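Beta-porphyranase A (Bacteroides plebeius, PDB 4AW7) cleaves the red-algal sulfated polysaccharide porphyran at the linkages between beta-D-galactose and alpha-L-galactose-6-sulfate, releasing mostly disaccharides. Local coordinates at residues Lys176-Asn181 and Gly186-Ile191; Met214-Ala219 and Tyr259-His264. All coordinates share one frame; numbering follows the deposited sequence.

Overall arrangement
Both contacts lie in the outer part of the parallel barrel of the catalytic domain, away from the annotated substrate-binding and catalytic residues. Contact 1 joins the end of helix 160-179 to barrel strand 189-195 and comes first along the chain; contact 2 follows it in series and pairs two helices, 212-219 and 245-262. Their centres are about 17 Å apart, and their nearest atoms stay about 5 Å from each other without touching. Helix 160-179 links them, since its V168 is touched by M214, F215, R218 and A219. A bound potassium ion lies about 8 Å from the side chain of M188 and about 11 Å from that of I216.

Contact 1. Residues Lys176-Asn181 and Gly186-Ile191; sequences KHIHNN and GKMKVI
I178 is the first residue of 176-181 to reach across to 186-191; its CD1 meets V190 and M188, its CG2 V190. The delta methyl does most of the work: CD1 of I178 lies 3.9 Å from CG2 of V190 and 4.3 Å from CE of M188, so the end of the isoleucine touches the tips of two side chains from the following strand and its approach. The branch methyl adds a second touch, I178 CG2 to V190 CG2 at 4.1 Å. With CG1 anti to the carbonyl carbon (chi1 -74°) and the chain extended beyond it (chi2 179°), I178 carries CD1 well away from the helix backbone. V190 answers with a single branch, CG2, which serves both isoleucine methyls while the two side chains run obliquely to one another. This is the return from helix to strand in a beta-alpha-beta crossover: strand 136-142 leads through helix 160-179 into strand 189-195, its parallel neighbour in the catalytic barrel, and I178 packs the last helical turn against the incoming strand. M188 continues the apolar layer beyond the segments, touching Y131 of helix 120-132 as well as V137 and F141 of strand 136-142. One residue further on, H179 brings its ring to the same valine methyl, NE2 to V190 CG2 at 4.4 Å, in an oblique approach. The polar role of that nitrogen lies elsewhere, in a hydrogen bond to OD2 of D224, the same carboxylate oxygen that accepts from the backbone N of V190. D224 thus ties the imidazole and the strand backbone together beside the methyl contact. At N180 the chain leaves helical geometry; its N still bonds to O of K176 (3.0 Å), and N of N181 bonds to O of I178 (3.1 Å).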
ATOM      1  N   LYS A 176      12.478 -14.977  14.136  1.00 11.91           N
ATOM      2  CA  LYS A 176      13.278 -15.162  15.335  1.00 12.40           C
ATOM      3  C   LYS A 176      14.719 -15.479  14.985  1.00 12.37           C
ATOM      4  O   LYS A 176      15.680 -14.872  15.547  1.00 13.58           O
ATOM      5  CB  LYS A 176      12.696 -16.280  16.185  1.00 13.01           C
ATOM      6  CG  LYS A 176      13.428 -16.425  17.508  1.00 16.21           C
ATOM      7  CD  LYS A 176      12.835 -17.573  18.327  1.00 19.78           C
ATOM      8  CE  LYS A 176      13.183 -18.934  17.708  1.00 21.57           C
ATOM      9  NZ  LYS A 176      12.782 -20.117  18.551  1.00 24.53           N
ATOM     10  N   HIS A 177      14.915 -16.405  14.068  1.00 12.34           N
ATOM     11  CA  HIS A 177      16.273 -16.827  13.729  1.00 12.90           C
ATOM     12  C   HIS A 177      17.067 -15.750  12.997  1.00 12.54           C
ATOM     13  O   HIS A 177      18.245 -15.535  13.276  1.00 14.10           O
ATOM     14  CB  HIS A 177      16.257 -18.109  12.919  1.00 13.01           C
ATOM     15  CG  HIS A 177      15.957 -19.341  13.727  1.00 13.59           C
ATOM     16  ND1 HIS A 177      14.680 -19.761  14.019  1.00 13.84           N
ATOM     17  CD2 HIS A 177      16.787 -20.271  14.251  1.00 15.55           C
ATOM     18  CE1 HIS A 177      14.738 -20.889  14.706  1.00 15.09           C
ATOM     19  NE2 HIS A 177      16.007 -21.228  14.853  1.00 16.01           N
ATOM     20  N   ILE A 178      16.441 -15.041  12.069  1.00 12.28           N
ATOM     21  CA  ILE A 178      17.109 -13.957  11.357  1.00 12.58           C
ATOM     22  C   ILE A 178      17.526 -12.863  12.345  1.00 12.45           C
ATOM     23  O   ILE A 178      18.691 -12.370  12.323  1.00 13.37           O
ATOM     24  CB  ILE A 178      16.241 -13.454  10.191  1.00 11.11           C
ATOM     25  CG1 ILE A 178      16.293 -14.500   9.070  1.00 12.88           C
ATOM     26  CG2 ILE A 178      16.758 -12.071   9.707  1.00 12.27           C
ATOM     27  CD1 ILE A 178      15.462 -14.180   7.847  1.00 12.97           C
ATOM     28  N   HIS A 179      16.626 -12.458  13.222  1.00 13.03           N
ATOM     29  CA  HIS A 179      16.944 -11.386  14.166  1.00 13.27           C
ATOM     30  C   HIS A 179      18.010 -11.782  15.184  1.00 14.12           C
ATOM     31  O   HIS A 179      18.753 -10.919  15.684  1.00 15.65           O
ATOM     32  CB  HIS A 179      15.721 -10.871  14.877  1.00 13.05           C
ATOM     33  CG  HIS A 179      14.742 -10.214  13.952  1.00 12.43           C
ATOM     34  ND1 HIS A 179      13.374 -10.336  14.101  1.00 13.58           N
ATOM     35  CD2 HIS A 179      14.940  -9.452  12.850  1.00 13.20           C
ATOM     36  CE1 HIS A 179      12.773  -9.653  13.136  1.00 12.62           C
ATOM     37  NE2 HIS A 179      13.696  -9.118  12.354  1.00 12.44           N
ATOM     38  N   ASN A 180      18.097 -13.065  15.494  1.00 14.79           N
ATOM     39  CA  ASN A 180      19.125 -13.542  16.432  1.00 15.75           C
ATOM     40  C   ASN A 180      20.443 -13.867  15.760  1.00 16.55           C
ATOM     41  O   ASN A 180      21.372 -14.326  16.433  1.00 18.05           O
ATOM     42  CB  ASN A 180      18.614 -14.785  17.195  1.00 15.94           C
ATOM     43  CG  ASN A 180      17.694 -14.436  18.348  1.00 20.81           C
ATOM     44  OD1 ASN A 180      17.826 -13.379  18.990  1.00 25.70           O
ATOM     45  ND2 ASN A 180      16.801 -15.382  18.692  1.00 25.74           N
ATOM     46  N   ASN A 181      20.579 -13.592  14.464  1.00 16.09           N
ATOM     47  CA  ASN A 181      21.830 -13.755  13.727  1.00 16.26           C
ATOM     48  C   ASN A 181      22.439 -12.350  13.561  1.00 17.14           C
ATOM     49  O   ASN A 181      21.897 -11.516  12.833  1.00 16.70           O
ATOM     50  CB  ASN A 181      21.601 -14.440  12.369  1.00 16.33           C
ATOM     51  CG  ASN A 181      22.881 -14.710  11.642  1.00 18.78           C
ATOM     52  OD1 ASN A 181      23.597 -13.778  11.247  1.00 25.85           O
ATOM     53  ND2 ASN A 181      23.165 -15.975  11.406  1.00 18.78           N
ATOM     54  N   GLY A 186      19.157  -6.191  11.544  1.00 18.45           N
ATOM     55  CA  GLY A 186      19.302  -4.805  11.112  1.00 19.48           C
ATOM     56  C   GLY A 186      19.448  -4.616   9.609  1.00 19.76           C
ATOM     57  O   GLY A 186      19.229  -3.495   9.125  1.00 23.39           O
ATOM     58  N   LYS A 187      19.879  -5.653   8.884  1.00 16.75           N
ATOM     59  CA  LYS A 187      20.063  -5.628   7.433  1.00 16.71           C
ATOM     60  C   LYS A 187      18.866  -6.157   6.655  1.00 14.86           C
ATOM     61  O   LYS A 187      18.453  -5.573   5.657  1.00 16.70           O
ATOM     62  CB  LYS A 187      21.298  -6.434   7.008  1.00 17.51           C
ATOM     63  CG  LYS A 187      22.535  -5.687   7.259  1.00 21.30           C
ATOM     64  CD  LYS A 187      23.712  -6.346   6.674  1.00 21.86           C
ATOM     65  CE  LYS A 187      24.880  -5.404   6.881  1.00 24.25           C
ATOM     66  NZ  LYS A 187      26.062  -6.028   6.406  1.00 25.44           N
ATOM     67  N   MET A 188      18.306  -7.257   7.121  1.00 13.38           N
ATOM     68  CA  MET A 188      17.117  -7.851   6.502  1.00 12.84           C
ATOM     69  C   MET A 188      15.929  -7.596   7.355  1.00 13.37           C
ATOM     70  O   MET A 188      15.981  -7.770   8.556  1.00 17.37           O
ATOM     71  CB  MET A 188      17.262  -9.368   6.402  1.00 13.79           C
ATOM     72  CG  MET A 188      18.366  -9.777   5.515  1.00 15.15           C
ATOM     73  SD  MET A 188      18.404 -11.554   5.237  1.00 15.26           S
ATOM     74  CE  MET A 188      16.750 -11.760   4.566  1.00 13.62           C
ATOM     75  N   LYS A 189      14.838  -7.229   6.734  1.00 10.29           N
ATOM     76  CA  LYS A 189      13.563  -7.046   7.410  1.00 10.76           C
ATOM     77  C   LYS A 189      12.632  -8.173   7.022  1.00 11.10           C
ATOM     78  O   LYS A 189      12.515  -8.509   5.859  1.00 12.42           O
ATOM     79  CB  LYS A 189      12.930  -5.733   7.013  1.00 11.78           C
ATOM     80  CG  LYS A 189      13.741  -4.510   7.310  1.00 19.30           C
ATOM     81  CD  LYS A 189      14.021  -4.250   8.724  1.00 24.81           C
ATOM     82  CE  LYS A 189      15.229  -3.275   8.865  1.00 28.13           C
ATOM     83  NZ  LYS A 189      15.125  -2.145   7.929  1.00 30.34           N
ATOM     84  N   VAL A 190      11.985  -8.764   8.030  1.00  8.81           N
ATOM     85  CA  VAL A 190      11.064  -9.861   7.813  1.00  8.58           C
ATOM     86  C   VAL A 190       9.632  -9.336   7.894  1.00  8.23           C
ATOM     87  O   VAL A 190       9.291  -8.647   8.832  1.00  9.14           O
ATOM     88  CB  VAL A 190      11.326 -11.034   8.799  1.00  9.77           C
ATOM     89  CG1 VAL A 190      10.405 -12.181   8.463  1.00 10.59           C
ATOM     90  CG2 VAL A 190      12.788 -11.467   8.749  1.00 10.72           C
ATOM     91  N   ILE A 191       8.837  -9.619   6.866  1.00  8.05           N
ATOM     92  CA  ILE A 191       7.478  -9.102   6.752  1.00  7.78           C
ATOM     93  C   ILE A 191       6.517 -10.247   6.492  1.00  7.73           C
ATOM     94  O   ILE A 191       6.906 -11.260   5.889  1.00  8.00           O
ATOM     95  CB  ILE A 191       7.394  -8.001   5.678  1.00  7.75           C
ATOM     96  CG1 ILE A 191       7.870  -8.514   4.324  1.00  9.15           C
ATOM     97  CG2 ILE A 191       8.174  -6.763   6.107  1.00  9.64           C
ATOM     98  CD1 ILE A 191       7.569  -7.594   3.122  1.00  9.51           C
TER

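Contact 2. Residues Met214-Ala219 and Tyr259-His264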
ATOM      1  N   MET A 214      -4.550 -13.252  14.399  1.00  9.46           N
ATOM      2  CA  MET A 214      -3.799 -14.417  14.819  1.00 10.32           C
ATOM      3  C   MET A 214      -2.340 -14.307  14.393  1.00  9.84           C
ATOM      4  O   MET A 214      -1.434 -14.604  15.176  1.00 10.45           O
ATOM      5  CB  MET A 214      -4.466 -15.677  14.272  1.00 10.55           C
ATOM      6  CG  MET A 214      -3.799 -16.997  14.702  1.00 12.21           C
ATOM      7  SD  MET A 214      -2.464 -17.544  13.656  1.00 13.35           S
ATOM      8  CE  MET A 214      -3.416 -18.228  12.274  1.00 14.99           C
ATOM      9  N   PHE A 215      -2.091 -13.820  13.172  1.00  9.50           N
ATOM     10  CA  PHE A 215      -0.725 -13.602  12.718  1.00  8.86           C
ATOM     11  C   PHE A 215       0.020 -12.615  13.586  1.00  9.14           C
ATOM     12  O   PHE A 215       1.164 -12.872  14.019  1.00  9.57           O
ATOM     13  CB  PHE A 215      -0.713 -13.147  11.249  1.00  9.05           C
ATOM     14  CG  PHE A 215       0.661 -12.999  10.704  1.00  8.38           C
ATOM     15  CD1 PHE A 215       1.386 -14.108  10.326  1.00  9.02           C
ATOM     16  CD2 PHE A 215       1.274 -11.743  10.601  1.00  8.92           C
ATOM     17  CE1 PHE A 215       2.693 -13.994   9.898  1.00  9.35           C
ATOM     18  CE2 PHE A 215       2.579 -11.635  10.164  1.00  9.54           C
ATOM     19  CZ  PHE A 215       3.292 -12.768   9.819  1.00  8.97           C
ATOM     20  N   ILE A 216      -0.605 -11.474  13.853  1.00  8.32           N
ATOM     21  CA  ILE A 216       0.012 -10.476  14.694  1.00  9.72           C
ATOM     22  C   ILE A 216       0.299 -11.034  16.089  1.00 10.08           C
ATOM     23  O   ILE A 216       1.377 -10.812  16.647  1.00 11.15           O
ATOM     24  CB  ILE A 216      -0.809  -9.175  14.735  1.00  8.56           C
ATOM     25  CG1 ILE A 216      -0.823  -8.524  13.337  1.00  9.57           C
ATOM     26  CG2 ILE A 216      -0.254  -8.203  15.768  1.00 11.18           C
ATOM     27  CD1 ILE A 216      -1.784  -7.358  13.184  1.00 11.11           C
ATOM     28  N   ASP A 217      -0.643 -11.781  16.650  1.00  9.84           N
ATOM     29  CA  ASP A 217      -0.461 -12.341  17.996  1.00 11.21           C
ATOM     30  C   ASP A 217       0.637 -13.394  18.051  1.00 11.94           C
ATOM     31  O   ASP A 217       1.418 -13.437  18.989  1.00 14.20           O
ATOM     32  CB  ASP A 217      -1.788 -12.956  18.471  1.00 11.19           C
ATOM     33  CG  ASP A 217      -2.831 -11.931  18.811  1.00 12.36           C
ATOM     34  OD1 ASP A 217      -2.486 -10.746  19.094  1.00 14.38           O
ATOM     35  OD2 ASP A 217      -4.024 -12.321  18.854  1.00 15.49           O
ATOM     36  N   ARG A 218       0.700 -14.265  17.067  1.00 11.37           N
ATOM     37  CA  ARG A 218       1.502 -15.475  17.129  1.00 11.97           C
ATOM     38  C   ARG A 218       2.876 -15.327  16.461  1.00 12.11           C
ATOM     39  O   ARG A 218       3.837 -15.941  16.885  1.00 14.65           O
ATOM     40  CB  ARG A 218       0.714 -16.637  16.515  1.00 12.97           C
ATOM     41  CG  ARG A 218       1.282 -18.024  16.605  1.00 15.11           C
ATOM     42  CD  ARG A 218       0.172 -19.034  16.301  1.00 17.51           C
ATOM     43  NE  ARG A 218       0.687 -20.389  16.308  1.00 17.70           N
ATOM     44  CZ  ARG A 218       0.020 -21.442  16.765  1.00 17.34           C
ATOM     45  NH1 ARG A 218      -1.209 -21.308  17.254  1.00 16.82           N
ATOM     46  NH2 ARG A 218       0.582 -22.642  16.711  1.00 18.48           N
ATOM     47  N   ALA A 219       2.991 -14.519  15.414  1.00 10.67           N
ATOM     48  CA  ALA A 219       4.259 -14.201  14.758  1.00 10.15           C
ATOM     49  C   ALA A 219       4.677 -12.734  14.826  1.00  9.68           C
ATOM     50  O   ALA A 219       5.839 -12.432  14.527  1.00 10.16           O
ATOM     51  CB  ALA A 219       4.219 -14.645  13.287  1.00 10.94           C
ATOM     52  N   TYR A 259      -0.610  -1.036  17.390  1.00 11.52           N
ATOM     53  CA  TYR A 259      -0.443  -0.099  18.486  1.00 11.93           C
ATOM     54  C   TYR A 259      -0.859  -0.715  19.822  1.00 12.44           C
ATOM     55  O   TYR A 259      -0.165  -0.568  20.841  1.00 12.89           O
ATOM     56  CB  TYR A 259      -1.277   1.129  18.204  1.00 12.40           C
ATOM     57  CG  TYR A 259      -1.206   2.155  19.306  1.00 14.24           C
ATOM     58  CD1 TYR A 259      -0.124   2.983  19.401  1.00 15.47           C
ATOM     59  CD2 TYR A 259      -2.230   2.288  20.249  1.00 14.13           C
ATOM     60  CE1 TYR A 259      -0.042   3.964  20.406  1.00 17.44           C
ATOM     61  CE2 TYR A 259      -2.175   3.247  21.256  1.00 16.60           C
ATOM     62  CZ  TYR A 259      -1.068   4.083  21.327  1.00 16.70           C
ATOM     63  OH  TYR A 259      -1.031   5.061  22.287  1.00 23.46           O
ATOM     64  N   ILE A 260      -2.007  -1.357  19.836  1.00 12.98           N
ATOM     65  CA  ILE A 260      -2.488  -2.013  21.053  1.00 14.03           C
ATOM     66  C   ILE A 260      -1.559  -3.126  21.515  1.00 14.12           C
ATOM     67  O   ILE A 260      -1.251  -3.249  22.709  1.00 16.35           O
ATOM     68  CB  ILE A 260      -3.941  -2.519  20.832  1.00 13.86           C
ATOM     69  CG1 ILE A 260      -4.879  -1.327  20.750  1.00 14.90           C
ATOM     70  CG2 ILE A 260      -4.396  -3.520  21.925  1.00 17.11           C
ATOM     71  CD1 ILE A 260      -6.284  -1.723  20.270  1.00 16.43           C
ATOM     72  N   LYS A 261      -1.065  -3.929  20.579  1.00 14.26           N
ATOM     73  CA  LYS A 261      -0.266  -5.093  20.920  1.00 15.14           C
ATOM     74  C   LYS A 261       1.160  -4.726  21.354  1.00 14.88           C
ATOM     75  O   LYS A 261       1.726  -5.337  22.277  1.00 17.60           O
ATOM     76  CB  LYS A 261      -0.171  -6.019  19.716  1.00 16.13           C
ATOM     77  CG  LYS A 261       0.341  -7.360  20.026  1.00 20.82           C
ATOM     78  CD  LYS A 261      -0.659  -8.197  20.806  1.00 24.51           C
ATOM     79  CE  LYS A 261      -0.099  -9.580  20.954  1.00 25.50           C
ATOM     80  NZ  LYS A 261      -0.978 -10.386  21.750  1.00 26.53           N
ATOM     81  N   PHE A 262       1.776  -3.789  20.641  1.00 14.27           N
ATOM     82  CA  PHE A 262       3.200  -3.503  20.765  1.00 14.24           C
ATOM     83  C   PHE A 262       3.492  -2.162  21.427  1.00 15.72           C
ATOM     84  O   PHE A 262       4.646  -1.902  21.796  1.00 17.71           O
ATOM     85  CB  PHE A 262       3.906  -3.550  19.403  1.00 13.28           C
ATOM     86  CG  PHE A 262       3.660  -4.802  18.639  1.00 12.60           C
ATOM     87  CD1 PHE A 262       4.163  -6.001  19.091  1.00 13.63           C
ATOM     88  CD2 PHE A 262       2.946  -4.797  17.453  1.00 11.77           C
ATOM     89  CE1 PHE A 262       3.940  -7.174  18.430  1.00 13.51           C
ATOM     90  CE2 PHE A 262       2.728  -5.984  16.776  1.00 12.92           C
ATOM     91  CZ  PHE A 262       3.215  -7.174  17.270  1.00 12.71           C
ATOM     92  N   GLY A 263       2.479  -1.298  21.528  1.00 15.16           N
ATOM     93  CA  GLY A 263       2.665   0.058  22.020  1.00 15.82           C
ATOM     94  C   GLY A 263       3.040   1.055  20.956  1.00 15.18           C
ATOM     95  O   GLY A 263       3.176   2.239  21.241  1.00 17.88           O
ATOM     96  N   HIS A 264       3.209   0.586  19.710  1.00 15.05           N
ATOM     97  CA  HIS A 264       3.579   1.403  18.563  1.00 15.45           C
ATOM     98  C   HIS A 264       3.137   0.632  17.306  1.00 14.38           C
ATOM     99  O   HIS A 264       3.043  -0.576  17.322  1.00 14.54           O
ATOM    100  CB  HIS A 264       5.093   1.688  18.537  1.00 16.69           C
ATOM    101  CG  HIS A 264       5.932   0.468  18.672  1.00 19.31           C
ATOM    102  ND1 HIS A 264       6.425  -0.247  17.601  1.00 24.26           N
ATOM    103  CD2 HIS A 264       6.392  -0.156  19.784  1.00 21.63           C
ATOM    104  CE1 HIS A 264       7.149  -1.266  18.050  1.00 23.43           C
ATOM    105  NE2 HIS A 264       7.125  -1.242  19.371  1.00 26.49           N
TER
HETATM  106  O   HOH W   1       0.889 -12.539  21.490  1.00 29.42           O
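D217 and K261 make a salt bridge between the two helices, with OD1 of D217 accepting a hydrogen bond from NZ of K261 at 3.1 Å. The ammonium approaches from above the carboxylate, 59° out of its plane, and the two side chains cross at about a right angle. K261 starts with CG anti to the backbone N (chi1 -167°), bends at chi2 (71°) and then runs straight to NZ. A water doubles the link, donating to O of D217 (2.7 Å) and accepting from NZ of K261 (2.9 Å). Next to this polar pair, CG2 of I216 sits 3.9 Å from both CE2 and CZ of F262, meeting the ring obliquely. CG of K261 lies over the centre of one face of that phenyl ring, 3.9 Å above its plane, so the lysine's aliphatic part packs on the ring of the next residue while its tip serves the aspartate. Further out, Y257 OH hydrogen-bonds to the same OD1, and K213 forms a salt bridge with OD2; together they steady the carboxylate. F226 of barrel strand 225-233 touches both I216 and F262, seating the outer helices 212-219 and 245-262 on the sheet. Were D217 replaced by an alanine, K261 and K213 would probably lose their shared carboxylate and the Y257 hydroxyl this partner, though the water could still join K261 to the backbone. With two lysines converging on it, the carboxylate is likely to stay ionised, and the charged pair lies beside an apolar contact, I216 with F262, that is backed by F226 of the barrel.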